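Local coordinates for uncharacterized protein Rv2865 (Mycobacterium tuberculosis, PDB 3G5O) that neutralises its partner toxin RelG as the antitoxin of a type II toxin-antitoxin system and, in complex with that toxin, binds DNA and represses their promoter, at residues A[32-37]-A[44-49]. Sequence-based numbering, arbitrary orientation.
Sequences DQITIT and AVLVGA
Ile-34 and Leu-46 face each other in a hydrogen-bonded antiparallel pair, their side chains running side by side in the same direction until Ile-34 CD1 meets Leu-46 CD2 at 4.1 Å. Leu-46 sends CG anti to its backbone N (chi1 -170°), while Ile-34 keeps CG1 beside its own N and continues extended to CD1, which brings the two methyl ends into contact. Two bonds of nearly equal straightness close this pair, Leu-46 N to Ile-34 O (2.8 Å) and Ile-34 N to Leu-46 O (3.0 Å). At the next hydrogen-bonded pair, Ile-36 N reaches Ala-44 O at 2.7 Å in an almost linear bond, answered by a weak return bond from Ala-44 N to Ile-36 O. The strands form a beta hairpin, with 33-38 as the middle strand of the antitoxin's small N-terminal sheet and strand 8-12 parallel on its far flank. Ile-34 also packs on Phe-23 and Val-27 of helix 20-28, and Ile-36 on Ile-13, so the isoleucine face is covered by helices. The opposite face carries Gln-33, Thr-35, Val-45 and Val-47. There Thr-35 OG1 approaches Val-45 CG2 obliquely at 4.0 Å, and Gln-33 CB rests on Val-47 CG1 at 3.8 Å. Trp-52 of the second antitoxin subunit packs on Gln-33, Val-45 and Val-47, and residues 44-48 pair antiparallel with a strand of that subunit, carrying the sheet across the dimer interface. Where the strands part, a water links Asp-32 O, 2.7 Å from it, with Gly-48 N, from which it accepts; Gly-48 is the N-cap residue of helix 49-62, and Asp-32 turns its carboxylate away, with OD1 bonded to Leu-7 N.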
ATOM      1  N   ASP A  32      -1.593   2.986  16.930  1.00 28.19           N
ATOM      2  CA  ASP A  32      -0.276   2.713  17.509  1.00 29.24           C
ATOM      3  C   ASP A  32       0.319   1.426  16.910  1.00 28.86           C
ATOM      4  O   ASP A  32      -0.414   0.497  16.565  1.00 27.23           O
ATOM      5  CB  ASP A  32      -0.387   2.532  19.033  1.00 30.56           C
ATOM      6  CG  ASP A  32      -0.796   3.822  19.788  1.00 35.29           C
ATOM      7  OD1 ASP A  32      -0.734   4.943  19.229  1.00 37.40           O
ATOM      8  OD2 ASP A  32      -1.172   3.693  20.977  1.00 41.39           O
ATOM      9  N   GLN A  33       1.638   1.371  16.772  1.00 28.50           N
ATOM     10  CA  GLN A  33       2.299   0.130  16.395  1.00 29.34           C
ATOM     11  C   GLN A  33       3.358  -0.244  17.383  1.00 28.12           C
ATOM     12  O   GLN A  33       4.005   0.622  17.969  1.00 28.06           O
ATOM     13  CB  GLN A  33       2.943   0.202  15.022  1.00 29.84           C
ATOM     14  CG  GLN A  33       3.151   1.593  14.559  1.00 36.44           C
ATOM     15  CD  GLN A  33       3.716   1.614  13.143  1.00 39.84           C
ATOM     16  OE1 GLN A  33       3.179   2.287  12.267  1.00 42.38           O
ATOM     17  NE2 GLN A  33       4.802   0.872  12.927  1.00 38.32           N
ATOM     18  N   ILE A  34       3.551  -1.540  17.529  1.00 26.62           N
ATOM     19  CA  ILE A  34       4.603  -2.070  18.371  1.00 26.86           C
ATOM     20  C   ILE A  34       5.493  -2.931  17.510  1.00 26.46           C
ATOM     21  O   ILE A  34       5.017  -3.880  16.892  1.00 25.90           O
ATOM     22  CB  ILE A  34       4.031  -2.968  19.454  1.00 26.69           C
ATOM     23  CG1 ILE A  34       2.973  -2.218  20.263  1.00 26.52           C
ATOM     24  CG2 ILE A  34       5.175  -3.514  20.349  1.00 28.22           C
ATOM     25  CD1 ILE A  34       2.216  -3.110  21.213  1.00 29.19           C
ATOM     26  N   THR A  35       6.773  -2.584  17.434  1.00 26.80           N
ATOM     27  CA  THR A  35       7.770  -3.491  16.897  1.00 26.78           C
ATOM     28  C   THR A  35       8.291  -4.306  18.077  1.00 27.65           C
ATOM     29  O   THR A  35       8.759  -3.744  19.111  1.00 26.88           O
ATOM     30  CB  THR A  35       8.947  -2.751  16.240  1.00 27.80           C
ATOM     31  OG1 THR A  35       8.479  -1.905  15.191  1.00 29.47           O
ATOM     32  CG2 THR A  35       9.982  -3.736  15.671  1.00 27.26           C
ATOM     33  N   ILE A  36       8.219  -5.621  17.914  1.00 27.04           N
ATOM     34  CA  ILE A  36       8.532  -6.536  18.960  1.00 28.04           C
ATOM     35  C   ILE A  36       9.913  -7.063  18.624  1.00 29.37           C
ATOM     36  O   ILE A  36      10.113  -7.589  17.532  1.00 27.98           O
ATOM     37  CB  ILE A  36       7.519  -7.704  19.001  1.00 27.87           C
ATOM     38  CG1 ILE A  36       6.118  -7.210  19.412  1.00 27.61           C
ATOM     39  CG2 ILE A  36       8.003  -8.801  19.946  1.00 27.47           C
ATOM     40  CD1 ILE A  36       5.052  -8.324  19.354  1.00 31.53           C
ATOM     41  N   THR A  37      10.863  -6.895  19.546  1.00 30.60           N
ATOM     42  CA  THR A  37      12.225  -7.394  19.311  1.00 33.46           C
ATOM     43  C   THR A  37      12.506  -8.708  20.033  1.00 35.48           C
ATOM     44  O   THR A  37      11.918  -9.013  21.072  1.00 35.04           O
ATOM     45  CB  THR A  37      13.327  -6.362  19.699  1.00 33.29           C
ATOM     46  OG1 THR A  37      13.295  -6.163  21.110  1.00 33.81           O
ATOM     47  CG2 THR A  37      13.098  -5.049  19.014  1.00 32.87           C
ATOM     48  N   ALA A  44       8.814  -8.827  14.757  1.00 24.66           N
ATOM     49  CA  ALA A  44       7.408  -8.762  14.361  1.00 23.28           C
ATOM     50  C   ALA A  44       6.877  -7.390  14.673  1.00 23.70           C
ATOM     51  O   ALA A  44       7.473  -6.616  15.478  1.00 24.33           O
ATOM     52  CB  ALA A  44       6.574  -9.801  15.106  1.00 22.45           C
ATOM     53  N   VAL A  45       5.718  -7.103  14.091  1.00 22.23           N
ATOM     54  CA  VAL A  45       5.058  -5.852  14.335  1.00 20.81           C
ATOM     55  C   VAL A  45       3.610  -6.189  14.693  1.00 21.39           C
ATOM     56  O   VAL A  45       2.970  -7.058  14.056  1.00 19.96           O
ATOM     57  CB  VAL A  45       5.130  -4.908  13.077  1.00 20.24           C
ATOM     58  CG1 VAL A  45       4.269  -3.682  13.293  1.00 20.93           C
ATOM     59  CG2 VAL A  45       6.572  -4.485  12.799  1.00 19.61           C
ATOM     60  N   LEU A  46       3.102  -5.499  15.714  1.00 21.21           N
ATOM     61  CA  LEU A  46       1.693  -5.612  16.076  1.00 22.90           C
ATOM     62  C   LEU A  46       0.951  -4.306  15.825  1.00 22.66           C
ATOM     63  O   LEU A  46       1.406  -3.251  16.273  1.00 23.70           O
ATOM     64  CB  LEU A  46       1.562  -6.028  17.563  1.00 22.71           C
ATOM     65  CG  LEU A  46       0.202  -6.443  18.113  1.00 25.38           C
ATOM     66  CD1 LEU A  46      -0.169  -7.863  17.679  1.00 23.98           C
ATOM     67  CD2 LEU A  46       0.234  -6.372  19.653  1.00 24.94           C
ATOM     68  N   VAL A  47      -0.194  -4.373  15.127  1.00 22.91           N
ATOM     69  CA  VAL A  47      -1.043  -3.197  14.896  1.00 22.50           C
ATOM     70  C   VAL A  47      -2.507  -3.567  15.084  1.00 21.84           C
ATOM     71  O   VAL A  47      -2.836  -4.734  15.111  1.00 21.18           O
ATOM     72  CB  VAL A  47      -0.870  -2.609  13.451  1.00 23.06           C
ATOM     73  CG1 VAL A  47       0.515  -2.087  13.286  1.00 24.82           C
ATOM     74  CG2 VAL A  47      -1.175  -3.665  12.384  1.00 23.42           C
ATOM     75  N   GLY A  48      -3.394  -2.572  15.187  1.00 21.10           N
ATOM     76  CA  GLY A  48      -4.836  -2.843  15.339  1.00 19.81           C
ATOM     77  C   GLY A  48      -5.349  -3.547  14.089  1.00 20.54           C
ATOM     78  O   GLY A  48      -4.790  -3.366  12.974  1.00 20.90           O
ATOM     79  N   ALA A  49      -6.391  -4.358  14.249  1.00 20.29           N
ATOM     80  CA  ALA A  49      -7.064  -4.918  13.087  1.00 20.03           C
ATOM     81  C   ALA A  49      -7.651  -3.854  12.147  1.00 20.38           C
ATOM     82  O   ALA A  49      -7.557  -3.991  10.896  1.00 20.32           O
ATOM     83  CB  ALA A  49      -8.169  -5.938  13.522  1.00 21.41           C
TER
HETATM   84  O   HOH W   1      -2.791   0.181  15.374  1.00 20.44           O